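PDB 4MR0: plasmin and fibronectin-binding protein A, which acts as a fibronectin-dependent adhesin and invasin of Streptococcus pneumoniae, binding human fibronectin, plasmin, plasminogen and serum albumin. Local coordinates for residues A[393-398]-A[437-442]. Numbering follows the deposited sequence.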
loop_
_atom_site.group_PDB
_atom_site.type_symbol
_atom_site.label_atom_id
_atom_site.label_comp_id
_atom_site.label_asym_id
_atom_site.label_seq_id
_atom_site.Cartn_x
_atom_site.Cartn_y
_atom_site.Cartn_z
ATOM N N ARG A 393 3.143 -2.209 12.581
ATOM C CA ARG A 393 4.522 -2.522 12.917
ATOM C C ARG A 393 5.330 -2.559 11.616
ATOM O O ARG A 393 5.049 -3.358 10.722
ATOM C CB ARG A 393 4.595 -3.874 13.628
ATOM C CG ARG A 393 6.001 -4.418 13.751
ATOM C CD ARG A 393 6.018 -5.698 14.559
ATOM N NE ARG A 393 7.322 -6.350 14.504
ATOM C CZ ARG A 393 7.619 -7.479 15.141
ATOM N NH1 ARG A 393 6.699 -8.083 15.887
ATOM N NH2 ARG A 393 8.831 -8.009 15.025
ATOM N N PHE A 394 6.321 -1.684 11.502
ATOM C CA PHE A 394 7.153 -1.639 10.299
ATOM C C PHE A 394 8.552 -2.110 10.652
ATOM O O PHE A 394 9.266 -1.426 11.393
ATOM C CB PHE A 394 7.274 -0.215 9.748
ATOM C CG PHE A 394 5.962 0.437 9.399
ATOM C CD1 PHE A 394 5.062 0.808 10.398
ATOM C CD2 PHE A 394 5.661 0.745 8.071
ATOM C CE1 PHE A 394 3.882 1.482 10.081
ATOM C CE2 PHE A 394 4.491 1.416 7.738
ATOM C CZ PHE A 394 3.595 1.791 8.742
ATOM N N ASP A 395 8.950 -3.264 10.128
ATOM C CA ASP A 395 10.286 -3.777 10.400
ATOM C C ASP A 395 11.166 -3.609 9.169
ATOM O O ASP A 395 10.696 -3.721 8.036
ATOM C CB ASP A 395 10.238 -5.255 10.792
ATOM C CG ASP A 395 9.597 -5.483 12.154
ATOM O OD1 ASP A 395 9.876 -4.701 13.092
ATOM O OD2 ASP A 395 8.827 -6.456 12.293
ATOM N N LYS A 396 12.441 -3.324 9.394
ATOM C CA LYS A 396 13.378 -3.157 8.293
ATOM C C LYS A 396 14.721 -3.713 8.720
ATOM O O LYS A 396 15.333 -3.229 9.673
ATOM C CB LYS A 396 13.508 -1.680 7.917
ATOM C CG LYS A 396 14.416 -1.408 6.724
ATOM C CD LYS A 396 13.914 -2.065 5.446
ATOM C CE LYS A 396 14.784 -1.670 4.256
ATOM N NZ LYS A 396 14.453 -2.437 3.021
ATOM N N LYS A 397 15.168 -4.748 8.022
ATOM C CA LYS A 397 16.437 -5.384 8.335
ATOM C C LYS A 397 17.568 -4.802 7.492
ATOM O O LYS A 397 17.346 -3.949 6.628
ATOM C CB LYS A 397 16.339 -6.892 8.097
ATOM C CG LYS A 397 15.328 -7.593 8.989
ATOM C CD LYS A 397 15.416 -9.107 8.835
ATOM C CE LYS A 397 14.682 -9.612 7.603
ATOM N NZ LYS A 397 13.275 -9.996 7.937
ATOM N N VAL A 398 18.785 -5.260 7.752
ATOM C CA VAL A 398 19.933 -4.784 6.999
ATOM C C VAL A 398 19.975 -5.462 5.633
ATOM O O VAL A 398 19.372 -6.518 5.430
ATOM C CB VAL A 398 21.255 -5.066 7.749
ATOM C CG1 VAL A 398 21.287 -4.280 9.051
ATOM C CG2 VAL A 398 21.388 -6.554 8.028
ATOM N N ILE A 437 4.832 1.295 15.347
ATOM C CA ILE A 437 6.147 0.933 15.866
ATOM C C ILE A 437 7.064 0.660 14.682
ATOM O O ILE A 437 6.690 -0.065 13.756
ATOM C CB ILE A 437 6.108 -0.343 16.739
ATOM C CG1 ILE A 437 5.112 -0.174 17.886
ATOM C CG2 ILE A 437 7.504 -0.630 17.300
ATOM C CD1 ILE A 437 3.665 -0.332 17.470
ATOM N N PHE A 438 8.253 1.253 14.705
ATOM C CA PHE A 438 9.225 1.040 13.637
ATOM C C PHE A 438 10.501 0.441 14.226
ATOM O O PHE A 438 11.039 0.960 15.209
ATOM C CB PHE A 438 9.588 2.357 12.934
ATOM C CG PHE A 438 8.413 3.103 12.354
ATOM C CD1 PHE A 438 7.542 3.811 13.178
ATOM C CD2 PHE A 438 8.194 3.116 10.981
ATOM C CE1 PHE A 438 6.475 4.535 12.642
ATOM C CE2 PHE A 438 7.131 3.836 10.433
ATOM C CZ PHE A 438 6.269 4.544 11.264
ATOM N N ASN A 439 10.972 -0.656 13.635
ATOM C CA ASN A 439 12.208 -1.304 14.066
ATOM C C ASN A 439 13.100 -1.276 12.838
ATOM O O ASN A 439 12.937 -2.082 11.925
ATOM C CB ASN A 439 11.939 -2.742 14.514
ATOM C CG ASN A 439 11.003 -2.808 15.702
ATOM O OD1 ASN A 439 11.269 -2.209 16.744
ATOM N ND2 ASN A 439 9.897 -3.530 15.550
ATOM N N ILE A 440 14.029 -0.328 12.819
ATOM C CA ILE A 440 14.915 -0.141 11.678
ATOM C C ILE A 440 16.378 -0.480 11.941
ATOM O O ILE A 440 16.970 -0.032 12.926
ATOM C CB ILE A 440 14.819 1.316 11.186
ATOM C CG1 ILE A 440 13.363 1.632 10.820
ATOM C CG2 ILE A 440 15.743 1.535 9.998
ATOM C CD1 ILE A 440 13.083 3.102 10.547
ATOM N N ALA A 441 16.953 -1.270 11.039
ATOM C CA ALA A 441 18.349 -1.676 11.141
ATOM C C ALA A 441 19.119 -1.184 9.921
ATOM O O ALA A 441 20.345 -1.135 9.931
ATOM C CB ALA A 441 18.446 -3.194 11.250
ATOM N N ASP A 442 18.388 -0.814 8.873
ATOM C CA ASP A 442 18.992 -0.318 7.639
ATOM C C ASP A 442 19.282 1.174 7.751
ATOM O O ASP A 442 18.376 1.974 7.969
ATOM C CB ASP A 442 18.053 -0.576 6.456
ATOM C CG ASP A 442 18.554 0.042 5.168
ATOM O OD1 ASP A 442 19.761 -0.092 4.878
ATOM O OD2 ASP A 442 17.743 0.653 4.437
#
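F394 and F438 stack on the inward face of two neighbouring parallel strands, 393-396 and 437-440, of the right-handed parallel beta-helix. They occupy equivalent places on successive coils and form a stacked pair, the internal stacking of like residues seen in parallel beta-helices. The rings make an offset stack, centroids 4.6 Å apart and planes 13° apart. Both side-chain torsions nearly match in the two residues, so the rings lie nearly parallel. F371 meets F394 at an inclined angle, and L412 and V413 touch both rings, so the stack sits in the core of the helix. The backbones are joined by F394 N to I437 O (2.8 Å) and N439 N to F394 O (2.9 Å). K396 also points inward. Its CG, anti to the backbone N (chi1 -177°), packs 3.7 Å from D442 CB. The bend at chi2 turns the rest of the chain, and NZ bonds to M374 O, while D442 is held by Y405 and T445. On the outer face N439 lies beside D395, with amide and carboxylate nearly coplanar. H370 and the salt-bridged R393 NE both reach D395 OD2. The other oxygen, D395 OD1, receives N439 ND2 at 2.7 Å, nearly along its C-O axis and in the amide plane.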